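PDB 3ISR: transglutaminase-like enzymes, putative cysteine protease from Cytophaga hutchinsonii, which probably acts as a cysteine-dependent hydrolase or transferase with a transglutaminase-like fold related to the papain-like cysteine peptidases. Local coordinates for residues Asn33-Gln42 and Gly239-Arg247; Phe116-Ser125 and Ile189-Arg200. All coordinates share one frame; numbering follows the deposited sequence.

Overall arrangement
After strands 6-8, 12-24 and 28-32, the loop 33-42 meets strand 240-246 across 196 intervening residues, and contact 1 closes this longer loop. Contact 2 falls wholly within that span: after the long strand 78-96, residues 116-125 lie against the end of helix 181-194 and the start of strand 199-206, closing a mainly helical stretch of 63 residues. Contact 1 thus joins the N-terminal beta region to the transglutaminase-like part, whereas contact 2 packs the 116-125 loop against the helix end and the sheet. Their centres are about 21 Å apart, but strands 199-206 and 240-246 are sheet neighbours, and Arg-193 NH2 of contact 2 hydrogen-bonds Arg-247 O of contact 1.

Contact 1 of 2, residues Asn33-Gln42 and Gly239-Arg247; sequences NVHALRTESQ and GLVKIATGR
The flat amide of Gln-42 meets the backbone of Lys-242 with both of its polar atoms. Gln-42 OE1 accepts from Lys-242 N at 2.9 Å, in the plane of the amide carbonyl and on a lone pair; Gln-42 NE2 donates to Lys-242 O at 2.9 Å, and that oxygen lies only 4° out of the amide plane. One side chain thereby imitates a neighbouring strand along 240-246, which is outermost in its four-stranded antiparallel sheet within this chain and pairs with strand 199-206, so the loop of the N-terminal domain docks on the edge of this sheet. The Gln-42 chain reaches this far because CG stands anti to the backbone N (chi1 178°) and the chain stays extended beyond it. Gln-42 NE2 also donates to Leu-37 O at 2.7 Å, which ties the amide to its own loop. Leu-37 N gives Lys-242 O its second bond, nearly straight at 176°. Leu-37 and Lys-242 run side by side, CD2 against CD. Further along, Ile-243 passes Asn-33 in the opposite direction, beside a classic beta bulge where Ile-243 and Ala-244 both face Thr-203. Thr-39 shapes the loop as an ST motif: Thr-39 OG1 accepts from Gln-42 N at 2.8 Å.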
# COMPACT_ATOMS: atom_id res chain seq x y z
N ASN B 33 -28.30 -6.73 -3.42
CA ASN B 33 -28.93 -5.46 -3.10
C ASN B 33 -29.41 -4.78 -4.37
O ASN B 33 -28.67 -3.97 -4.96
CB ASN B 33 -27.95 -4.55 -2.36
CG ASN B 33 -28.62 -3.32 -1.82
OD1 ASN B 33 -29.83 -3.31 -1.50
ND2 ASN B 33 -27.84 -2.26 -1.70
N VAL B 34 -30.63 -5.14 -4.80
CA VAL B 34 -31.19 -4.65 -6.06
C VAL B 34 -32.54 -3.93 -5.92
O VAL B 34 -32.92 -3.16 -6.81
CB VAL B 34 -31.29 -5.78 -7.16
CG1 VAL B 34 -29.92 -6.42 -7.41
CG2 VAL B 34 -32.32 -6.83 -6.79
N HIS B 35 -33.27 -4.19 -4.83
CA HIS B 35 -34.56 -3.54 -4.56
C HIS B 35 -34.45 -2.03 -4.34
O HIS B 35 -33.51 -1.55 -3.68
CB HIS B 35 -35.15 -4.12 -3.29
CG HIS B 35 -35.75 -5.48 -3.47
ND1 HIS B 35 -34.97 -6.61 -3.61
CD2 HIS B 35 -37.03 -5.88 -3.56
CE1 HIS B 35 -35.76 -7.66 -3.78
NE2 HIS B 35 -37.02 -7.24 -3.75
N ALA B 36 -35.44 -1.29 -4.83
CA ALA B 36 -35.53 0.13 -4.52
C ALA B 36 -35.85 0.28 -3.04
O ALA B 36 -36.54 -0.57 -2.47
CB ALA B 36 -36.59 0.82 -5.37
N LEU B 37 -35.31 1.32 -2.40
CA LEU B 37 -35.59 1.55 -0.99
C LEU B 37 -36.97 2.20 -0.84
O LEU B 37 -37.42 2.91 -1.74
CB LEU B 37 -34.52 2.48 -0.39
CG LEU B 37 -34.34 2.47 1.13
CD1 LEU B 37 -33.90 1.11 1.68
CD2 LEU B 37 -33.35 3.55 1.56
N ARG B 38 -37.62 1.92 0.28
CA ARG B 38 -38.84 2.61 0.71
C ARG B 38 -38.47 3.64 1.76
O ARG B 38 -37.91 3.29 2.81
CB ARG B 38 -39.82 1.64 1.34
CG ARG B 38 -40.51 0.75 0.35
CD ARG B 38 -41.70 0.09 1.02
NE ARG B 38 -42.46 -0.71 0.07
CZ ARG B 38 -42.20 -1.99 -0.20
NH1 ARG B 38 -41.20 -2.60 0.41
NH2 ARG B 38 -42.94 -2.65 -1.09
N THR B 39 -38.74 4.91 1.46
CA THR B 39 -38.45 5.99 2.39
C THR B 39 -39.67 6.90 2.48
O THR B 39 -40.67 6.69 1.78
CB THR B 39 -37.24 6.83 1.93
OG1 THR B 39 -37.55 7.54 0.73
CG2 THR B 39 -36.01 5.93 1.69
N GLU B 40 -39.59 7.92 3.33
CA GLU B 40 -40.67 8.90 3.42
C GLU B 40 -40.88 9.62 2.09
O GLU B 40 -41.97 10.13 1.82
CB GLU B 40 -40.40 9.91 4.54
N SER B 41 -39.84 9.66 1.26
CA SER B 41 -39.89 10.43 0.01
C SER B 41 -39.88 9.59 -1.28
O SER B 41 -40.14 10.12 -2.37
CB SER B 41 -38.75 11.42 -0.03
OG SER B 41 -37.50 10.74 -0.01
N GLN B 42 -39.57 8.30 -1.13
CA GLN B 42 -39.52 7.38 -2.26
C GLN B 42 -40.46 6.21 -2.00
O GLN B 42 -40.31 5.49 -1.01
CB GLN B 42 -38.08 6.84 -2.47
CG GLN B 42 -37.97 5.82 -3.61
CD GLN B 42 -36.53 5.51 -3.98
OE1 GLN B 42 -35.81 6.36 -4.52
NE2 GLN B 42 -36.11 4.29 -3.71
N GLY B 239 -32.59 12.20 -11.75
CA GLY B 239 -32.97 10.93 -12.38
C GLY B 239 -32.64 9.68 -11.58
O GLY B 239 -32.78 8.57 -12.09
N LEU B 240 -32.20 9.84 -10.33
CA LEU B 240 -31.79 8.71 -9.49
C LEU B 240 -32.90 8.09 -8.67
O LEU B 240 -33.70 8.78 -8.05
CB LEU B 240 -30.65 9.13 -8.55
CG LEU B 240 -29.33 9.47 -9.22
CD1 LEU B 240 -28.43 10.27 -8.25
CD2 LEU B 240 -28.60 8.22 -9.69
N VAL B 241 -32.93 6.76 -8.66
CA VAL B 241 -33.82 6.02 -7.78
C VAL B 241 -32.96 5.26 -6.79
O VAL B 241 -32.13 4.44 -7.20
CB VAL B 241 -34.72 5.07 -8.59
CG1 VAL B 241 -35.58 4.23 -7.66
CG2 VAL B 241 -35.60 5.89 -9.55
N LYS B 242 -33.17 5.53 -5.50
CA LYS B 242 -32.27 5.04 -4.46
C LYS B 242 -32.43 3.56 -4.18
O LYS B 242 -33.53 3.07 -3.96
CB LYS B 242 -32.49 5.80 -3.14
CG LYS B 242 -31.51 5.36 -2.03
CD LYS B 242 -31.88 5.98 -0.68
CE LYS B 242 -31.55 7.46 -0.63
NZ LYS B 242 -31.88 8.12 0.69
N ILE B 243 -31.30 2.88 -4.14
CA ILE B 243 -31.25 1.50 -3.69
C ILE B 243 -30.76 1.47 -2.26
O ILE B 243 -31.45 0.95 -1.38
CB ILE B 243 -30.35 0.65 -4.59
CG1 ILE B 243 -31.03 0.46 -5.94
CG2 ILE B 243 -30.04 -0.72 -3.94
CD1 ILE B 243 -30.04 0.06 -7.04
N ALA B 244 -29.55 1.98 -2.02
CA ALA B 244 -29.02 2.02 -0.66
C ALA B 244 -28.17 3.23 -0.37
O ALA B 244 -27.68 3.91 -1.28
CB ALA B 244 -28.21 0.74 -0.37
N THR B 245 -27.99 3.48 0.92
CA THR B 245 -26.89 4.30 1.42
C THR B 245 -26.13 3.53 2.51
O THR B 245 -26.68 2.63 3.16
CB THR B 245 -27.40 5.68 1.96
OG1 THR B 245 -28.33 5.48 3.04
CG2 THR B 245 -28.11 6.45 0.85
N GLY B 246 -24.87 3.88 2.72
CA GLY B 246 -24.13 3.31 3.84
C GLY B 246 -22.78 4.01 3.89
O GLY B 246 -22.55 4.99 3.19
N ARG B 247 -21.87 3.48 4.70
CA ARG B 247 -20.58 4.11 4.87
C ARG B 247 -19.76 4.05 3.58
O ARG B 247 -19.08 5.02 3.23
CB ARG B 247 -19.84 3.46 6.04
CG ARG B 247 -20.54 3.67 7.36
CD ARG B 247 -19.88 2.89 8.52
NE ARG B 247 -18.54 3.41 8.80
CZ ARG B 247 -17.73 2.96 9.76
NH1 ARG B 247 -16.52 3.49 9.89
NH2 ARG B 247 -18.13 1.98 10.58
O HOH W 1 -32.41 -1.38 -1.09
O HOH W 2 -35.13 8.56 -0.50

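Contact 2 of 2, residues Phe116-Ser125 and Ile189-Arg200; sequences FLFPSRYCQS and IALCRALSIPAR
Arg-193 reaches from the helix into the loop 116-125 and is held around its guanidinium. Ile-189 CG2 sits 3.2 Å above one face, over the centre, while Ser-120 OG lies in the plane at the edge and accepts from Arg-193 NH1 at 3.0 Å (152°). Arg-193 NE and NH2 grip Ala-199 O side-on, NH2 at 2.9 Å. The single N-H of NE is shared between Ala-199 O and, weakly, Phe-116 O, the same oxygen that Ala-199 N reaches at 3.1 Å from above the carbonyl plane. NH2 also hydrogen-bonds Arg-247 O, and Ser-120 OG has Asp-248 as a further partner, so the group is fixed from several sides. With its chain extended from CG to NE, Arg-193 also brings NH2 to the edge of the Phe-116 ring. That ring crosses Arg-200 at a slant, Phe-116 CD1 lying 3.6 Å from Arg-200 CB, with ring and guanidinium planes 79° apart; the Arg-200 head pairs with Glu-219. Leu-117 and Pro-198 lie side by side, Leu-117 CD2 to Pro-198 CG 3.7 Å. At Ser-196 a Schellman motif ends helix 181-194 before strand 199-206, consistent with the helix-to-sheet junction of the papain-like core in transglutaminase-like enzymes.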
# COMPACT_ATOMS: atom_id res chain seq x y z
N PHE B 116 -20.68 8.83 9.98
CA PHE B 116 -20.27 9.17 8.63
C PHE B 116 -19.15 10.20 8.59
O PHE B 116 -18.75 10.66 7.53
CB PHE B 116 -21.50 9.57 7.80
CG PHE B 116 -22.51 8.47 7.71
CD1 PHE B 116 -22.29 7.38 6.86
CD2 PHE B 116 -23.66 8.47 8.52
CE1 PHE B 116 -23.21 6.32 6.78
CE2 PHE B 116 -24.59 7.40 8.46
CZ PHE B 116 -24.35 6.32 7.58
N LEU B 117 -18.61 10.52 9.76
CA LEU B 117 -17.38 11.31 9.85
C LEU B 117 -16.13 10.41 9.86
O LEU B 117 -15.00 10.91 9.74
CB LEU B 117 -17.41 12.15 11.14
CG LEU B 117 -18.36 13.36 11.16
CD1 LEU B 117 -18.64 13.83 12.61
CD2 LEU B 117 -17.80 14.50 10.31
N PHE B 118 -16.32 9.11 10.06
CA PHE B 118 -15.19 8.20 10.33
C PHE B 118 -14.73 7.42 9.12
O PHE B 118 -15.51 7.20 8.19
CB PHE B 118 -15.52 7.29 11.51
CG PHE B 118 -15.64 8.05 12.80
CD1 PHE B 118 -14.50 8.48 13.47
CD2 PHE B 118 -16.88 8.44 13.27
CE1 PHE B 118 -14.61 9.24 14.66
CE2 PHE B 118 -17.01 9.19 14.44
CZ PHE B 118 -15.89 9.59 15.14
N PRO B 119 -13.44 7.05 9.10
CA PRO B 119 -12.93 6.27 7.95
C PRO B 119 -13.66 4.93 7.87
O PRO B 119 -14.11 4.39 8.90
CB PRO B 119 -11.46 6.02 8.30
CG PRO B 119 -11.14 6.89 9.51
CD PRO B 119 -12.42 7.29 10.14
N SER B 120 -13.75 4.39 6.66
CA SER B 120 -14.33 3.08 6.44
C SER B 120 -13.41 2.26 5.52
O SER B 120 -12.37 2.77 5.11
CB SER B 120 -15.72 3.24 5.82
OG SER B 120 -15.64 3.96 4.61
N ARG B 121 -13.76 1.01 5.22
CA ARG B 121 -12.88 0.15 4.41
C ARG B 121 -12.31 0.82 3.14
O ARG B 121 -11.09 0.79 2.90
CB ARG B 121 -13.59 -1.16 4.02
CG ARG B 121 -12.83 -2.03 2.98
CD ARG B 121 -11.41 -2.53 3.43
NE ARG B 121 -10.84 -3.26 2.30
CZ ARG B 121 -10.11 -2.72 1.32
NH1 ARG B 121 -9.79 -1.42 1.34
NH2 ARG B 121 -9.70 -3.48 0.31
N TYR B 122 -13.18 1.40 2.32
CA TYR B 122 -12.77 1.97 1.04
C TYR B 122 -12.57 3.48 1.08
O TYR B 122 -12.34 4.09 0.05
CB TYR B 122 -13.81 1.62 -0.03
CG TYR B 122 -13.98 0.12 -0.13
CD1 TYR B 122 -12.98 -0.67 -0.69
CD2 TYR B 122 -15.13 -0.50 0.37
CE1 TYR B 122 -13.13 -2.07 -0.76
CE2 TYR B 122 -15.29 -1.88 0.31
CZ TYR B 122 -14.29 -2.66 -0.25
OH TYR B 122 -14.47 -4.01 -0.33
N CYS B 123 -12.68 4.09 2.27
CA CYS B 123 -12.61 5.55 2.39
C CYS B 123 -11.69 5.89 3.57
O CYS B 123 -12.16 6.18 4.69
CB CYS B 123 -14.00 6.17 2.60
SG CYS B 123 -15.22 5.74 1.35
N GLN B 124 -10.38 5.83 3.32
CA GLN B 124 -9.35 6.01 4.37
C GLN B 124 -9.08 7.49 4.59
O GLN B 124 -7.99 8.02 4.28
CB GLN B 124 -8.07 5.25 4.01
CG GLN B 124 -8.28 3.75 3.67
CD GLN B 124 -8.36 3.51 2.17
OE1 GLN B 124 -8.94 4.31 1.41
NE2 GLN B 124 -7.77 2.40 1.72
N SER B 125 -10.08 8.16 5.14
CA SER B 125 -10.07 9.60 5.28
C SER B 125 -8.98 10.02 6.24
O SER B 125 -8.40 11.10 6.11
CB SER B 125 -11.44 10.10 5.77
OG SER B 125 -11.97 9.26 6.80
N ILE B 189 -16.25 10.76 -0.85
CA ILE B 189 -16.57 10.50 0.57
C ILE B 189 -15.32 10.66 1.42
O ILE B 189 -15.34 11.35 2.44
CB ILE B 189 -17.13 9.08 0.77
CG1 ILE B 189 -18.52 8.97 0.15
CG2 ILE B 189 -17.23 8.74 2.27
CD1 ILE B 189 -18.92 7.53 -0.15
N ALA B 190 -14.22 10.05 0.98
CA ALA B 190 -12.99 10.11 1.78
C ALA B 190 -12.52 11.54 1.95
O ALA B 190 -12.13 11.93 3.03
CB ALA B 190 -11.87 9.26 1.15
N LEU B 191 -12.53 12.31 0.87
CA LEU B 191 -12.08 13.70 0.93
C LEU B 191 -12.99 14.57 1.79
O LEU B 191 -12.51 15.42 2.53
CB LEU B 191 -11.88 14.27 -0.48
CG LEU B 191 -10.73 13.64 -1.30
CD1 LEU B 191 -10.86 14.03 -2.77
CD2 LEU B 191 -9.34 14.03 -0.75
N CYS B 192 -14.30 14.34 1.72
CA CYS B 192 -15.23 15.05 2.63
C CYS B 192 -14.95 14.74 4.09
O CYS B 192 -14.82 15.65 4.90
CB CYS B 192 -16.67 14.64 2.37
SG CYS B 192 -17.39 15.37 0.92
N ARG B 193 -14.88 13.46 4.43
CA ARG B 193 -14.62 13.09 5.81
C ARG B 193 -13.27 13.63 6.29
O ARG B 193 -13.12 13.98 7.47
CB ARG B 193 -14.64 11.58 6.00
CG ARG B 193 -16.01 10.97 5.78
CD ARG B 193 -16.01 9.49 6.16
NE ARG B 193 -17.28 8.88 5.77
CZ ARG B 193 -17.42 7.63 5.35
NH1 ARG B 193 -16.35 6.82 5.33
NH2 ARG B 193 -18.62 7.20 4.96
N ALA B 194 -12.30 13.69 5.39
CA ALA B 194 -10.96 14.18 5.76
C ALA B 194 -11.04 15.63 6.22
O ALA B 194 -10.19 16.09 7.00
CB ALA B 194 -10.02 14.03 4.56
N LEU B 195 -12.05 16.34 5.72
CA LEU B 195 -12.31 17.75 6.08
C LEU B 195 -13.41 17.92 7.13
O LEU B 195 -13.95 19.02 7.30
CB LEU B 195 -12.68 18.56 4.82
CG LEU B 195 -11.59 18.64 3.74
CD1 LEU B 195 -12.19 19.05 2.39
CD2 LEU B 195 -10.44 19.55 4.16
N SER B 196 -13.72 16.84 7.85
CA SER B 196 -14.75 16.84 8.91
C SER B 196 -16.16 17.15 8.39
O SER B 196 -16.94 17.82 9.06
CB SER B 196 -14.39 17.79 10.06
OG SER B 196 -13.07 17.55 10.52
N ILE B 197 -16.48 16.65 7.20
CA ILE B 197 -17.82 16.80 6.65
C ILE B 197 -18.41 15.39 6.56
O ILE B 197 -17.82 14.53 5.91
CB ILE B 197 -17.76 17.46 5.24
CG1 ILE B 197 -17.11 18.84 5.33
CG2 ILE B 197 -19.17 17.58 4.59
CD1 ILE B 197 -16.64 19.37 3.96
N PRO B 198 -19.56 15.13 7.21
CA PRO B 198 -20.07 13.77 7.13
C PRO B 198 -20.46 13.41 5.70
O PRO B 198 -21.00 14.25 4.98
CB PRO B 198 -21.30 13.77 8.05
CG PRO B 198 -21.17 15.03 8.90
CD PRO B 198 -20.41 16.01 8.04
N ALA B 199 -20.15 12.19 5.27
CA ALA B 199 -20.49 11.80 3.89
C ALA B 199 -20.82 10.33 3.85
O ALA B 199 -20.29 9.56 4.64
CB ALA B 199 -19.35 12.11 2.95
N ARG B 200 -21.69 9.93 2.92
CA ARG B 200 -22.07 8.54 2.84
C ARG B 200 -22.20 8.10 1.37
O ARG B 200 -22.34 8.93 0.47
CB ARG B 200 -23.38 8.27 3.60
CG ARG B 200 -24.62 8.98 2.97
CD ARG B 200 -25.87 8.81 3.83
NE ARG B 200 -27.05 9.24 3.09
CZ ARG B 200 -28.27 9.36 3.61
NH1 ARG B 200 -28.50 9.08 4.90
NH2 ARG B 200 -29.28 9.75 2.84
O HOH W 3 -14.23 13.61 9.92